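Local coordinates for protein putative protease (Parabacteroides distasonis ATCC 8503, PDB 3KD4) that is of unknown function but is probably an exported protease, a role inferred rather than demonstrated, at residues A[32-40]-A[103-111]. Residues are numbered along the deposited sequence; the frame is centred on the assembly and turned at random.
With GOL (glycerol), chain M.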
# COMPACT_ATOMS: atom_id res chain seq x y z
N THR A 32 -4.96 -7.48 -26.41
CA THR A 32 -4.95 -8.78 -27.04
C THR A 32 -4.59 -9.89 -26.05
O THR A 32 -3.63 -9.76 -25.30
CB THR A 32 -3.96 -8.79 -28.22
OG1 THR A 32 -4.27 -7.71 -29.11
CG2 THR A 32 -4.04 -10.13 -28.96
N LEU A 33 -5.39 -10.96 -26.04
CA LEU A 33 -5.22 -12.12 -25.18
C LEU A 33 -4.75 -13.30 -26.01
O LEU A 33 -5.38 -13.64 -26.99
CB LEU A 33 -6.54 -12.44 -24.49
CG LEU A 33 -7.14 -11.30 -23.63
CD1 LEU A 33 -8.29 -11.84 -22.77
CD2 LEU A 33 -6.12 -10.61 -22.73
N PHE A 34 -3.63 -13.90 -25.67
CA PHE A 34 -3.05 -14.94 -26.52
C PHE A 34 -3.28 -16.35 -26.02
O PHE A 34 -3.04 -17.27 -26.77
CB PHE A 34 -1.55 -14.74 -26.67
CG PHE A 34 -1.18 -13.46 -27.31
CD1 PHE A 34 -1.39 -13.26 -28.66
CD2 PHE A 34 -0.58 -12.45 -26.57
CE1 PHE A 34 -1.05 -12.05 -29.25
CE2 PHE A 34 -0.21 -11.25 -27.17
CZ PHE A 34 -0.46 -11.06 -28.49
N THR A 35 -3.70 -16.53 -24.78
CA THR A 35 -3.88 -17.85 -24.19
C THR A 35 -5.26 -17.96 -23.51
O THR A 35 -5.87 -16.96 -23.10
CB THR A 35 -2.84 -18.10 -23.07
OG1 THR A 35 -3.13 -17.22 -21.98
CG2 THR A 35 -1.36 -17.87 -23.54
N HIS A 36 -5.71 -19.19 -23.33
CA HIS A 36 -6.84 -19.43 -22.43
C HIS A 36 -6.62 -18.98 -21.00
O HIS A 36 -7.57 -18.56 -20.37
CB HIS A 36 -7.26 -20.89 -22.46
CG HIS A 36 -7.75 -21.29 -23.81
ND1 HIS A 36 -7.26 -22.37 -24.49
CD2 HIS A 36 -8.60 -20.65 -24.65
CE1 HIS A 36 -7.85 -22.44 -25.67
NE2 HIS A 36 -8.65 -21.40 -25.80
N THR A 37 -5.38 -19.06 -20.51
CA THR A 37 -5.01 -18.58 -19.16
C THR A 37 -5.38 -17.10 -19.04
O THR A 37 -6.02 -16.68 -18.07
CB THR A 37 -3.47 -18.78 -18.86
OG1 THR A 37 -3.14 -20.16 -19.01
CG2 THR A 37 -3.04 -18.33 -17.45
N ALA A 38 -4.97 -16.32 -20.05
CA ALA A 38 -5.33 -14.90 -20.12
C ALA A 38 -6.87 -14.71 -20.20
O ALA A 38 -7.45 -13.99 -19.39
CB ALA A 38 -4.61 -14.24 -21.29
N MSE A 39 -7.52 -15.40 -21.14
CA MSE A 39 -8.95 -15.26 -21.38
C MSE A 39 -9.82 -15.62 -20.16
O MSE A 39 -10.89 -15.04 -19.96
CB MSE A 39 -9.38 -16.15 -22.52
CG MSE A 39 -8.94 -15.67 -23.88
SE MSE A 39 -9.05 -16.96 -25.24
CE MSE A 39 -10.87 -17.61 -24.94
N ASN A 40 -9.36 -16.59 -19.36
CA ASN A 40 -10.15 -17.12 -18.23
C ASN A 40 -9.78 -16.41 -16.93
O ASN A 40 -10.36 -16.68 -15.90
CB ASN A 40 -9.94 -18.65 -18.10
CG ASN A 40 -10.45 -19.43 -19.30
OD1 ASN A 40 -11.31 -18.98 -20.03
ND2 ASN A 40 -9.94 -20.63 -19.49
N HIS A 103 -16.29 -9.36 -21.25
CA HIS A 103 -15.86 -9.35 -22.63
C HIS A 103 -16.27 -10.63 -23.31
O HIS A 103 -15.91 -11.73 -22.86
CB HIS A 103 -14.37 -9.14 -22.69
CG HIS A 103 -13.97 -7.84 -22.11
ND1 HIS A 103 -14.54 -6.66 -22.52
CD2 HIS A 103 -13.12 -7.52 -21.10
CE1 HIS A 103 -14.03 -5.66 -21.83
NE2 HIS A 103 -13.18 -6.16 -20.94
N THR A 104 -17.04 -10.50 -24.38
CA THR A 104 -17.58 -11.66 -25.06
C THR A 104 -16.84 -11.83 -26.38
O THR A 104 -16.10 -10.95 -26.83
CB THR A 104 -19.11 -11.55 -25.31
OG1 THR A 104 -19.34 -10.50 -26.25
CG2 THR A 104 -19.89 -11.27 -24.01
N GLY A 105 -17.04 -13.00 -26.97
CA GLY A 105 -16.39 -13.36 -28.21
C GLY A 105 -14.89 -13.58 -28.13
O GLY A 105 -14.21 -13.55 -29.15
N LEU A 106 -14.36 -13.76 -26.91
CA LEU A 106 -12.94 -13.99 -26.77
C LEU A 106 -12.54 -15.33 -27.43
O LEU A 106 -13.27 -16.32 -27.35
CB LEU A 106 -12.50 -13.96 -25.31
CG LEU A 106 -12.56 -12.58 -24.64
CD1 LEU A 106 -12.07 -12.69 -23.19
CD2 LEU A 106 -11.75 -11.57 -25.40
N GLU A 107 -11.41 -15.30 -28.12
CA GLU A 107 -10.77 -16.48 -28.74
C GLU A 107 -9.30 -16.18 -28.70
O GLU A 107 -8.91 -15.01 -28.65
CB GLU A 107 -11.10 -16.55 -30.21
CG GLU A 107 -12.47 -16.83 -30.51
CD GLU A 107 -12.69 -17.02 -31.98
OE1 GLU A 107 -11.88 -16.47 -32.79
OE2 GLU A 107 -13.71 -17.66 -32.28
N LEU A 108 -8.48 -17.20 -28.82
CA LEU A 108 -7.02 -16.99 -28.88
C LEU A 108 -6.67 -15.89 -29.90
O LEU A 108 -7.12 -15.92 -31.05
CB LEU A 108 -6.34 -18.30 -29.26
CG LEU A 108 -6.45 -19.47 -28.28
CD1 LEU A 108 -5.85 -20.74 -28.93
CD2 LEU A 108 -5.80 -19.18 -26.93
N GLY A 109 -5.94 -14.88 -29.46
CA GLY A 109 -5.46 -13.82 -30.34
C GLY A 109 -6.45 -12.70 -30.61
O GLY A 109 -6.17 -11.80 -31.42
N ALA A 110 -7.62 -12.79 -29.98
CA ALA A 110 -8.63 -11.73 -30.05
C ALA A 110 -8.22 -10.50 -29.26
O ALA A 110 -7.42 -10.59 -28.31
CB ALA A 110 -9.97 -12.25 -29.52
N THR A 111 -8.75 -9.35 -29.68
CA THR A 111 -8.44 -8.07 -29.07
C THR A 111 -9.67 -7.39 -28.54
O THR A 111 -10.65 -7.18 -29.26
CB THR A 111 -7.77 -7.12 -30.07
OG1 THR A 111 -6.57 -7.73 -30.54
CG2 THR A 111 -7.44 -5.76 -29.41
C1 GOL M . -10.74 -20.60 -29.97
O1 GOL M . -9.68 -19.69 -29.96
C2 GOL M . -10.77 -21.06 -28.55
O2 GOL M . -10.41 -19.95 -27.83
C3 GOL M . -9.67 -22.07 -28.22
O3 GOL M . -9.69 -23.16 -29.11
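L33 and the turn 107-110 are joined by two backbone hydrogen bonds. L33 N gives to A110 O (3.1 Å), and G109 N gives to L33 O (2.8 Å). G109 takes the positive phi of a type II beta turn, which A110 N closes on E107 O. One step on, T32 and T111 form an antiparallel non-hydrogen-bonded pair. Their hydroxyls meet on one face of the sheet, T32 OG1 to T111 OG1 at 2.7 Å.

The packing is mostly apolar. L108 CD2 lies over one face of the H36 ring, a CH-pi contact 3.9 Å from its centroid. The same methyl packs on T35 CA. A bend at chi3 (49°) brings M39 CE to L106 CB (4.0 Å), while SE of this selenomethionine makes van der Waals contact with the E107-L108 peptide, 3.6 Å from L108 N. L33 CD1 meets L106 CD1 at 3.9 Å, beside I112.

T35 caps the helix: its OG1 accepts from A38 N and also hydrogen-bonds E5 OE1. A glycerol, probably from crystallisation, accepts from L108 N through O1.

Backbone bonds thus extend the pairing of neighbouring strands 23-33 and 111-120 into the turn, while leucine and selenomethionine side chains attach the capped helix at the protein surface.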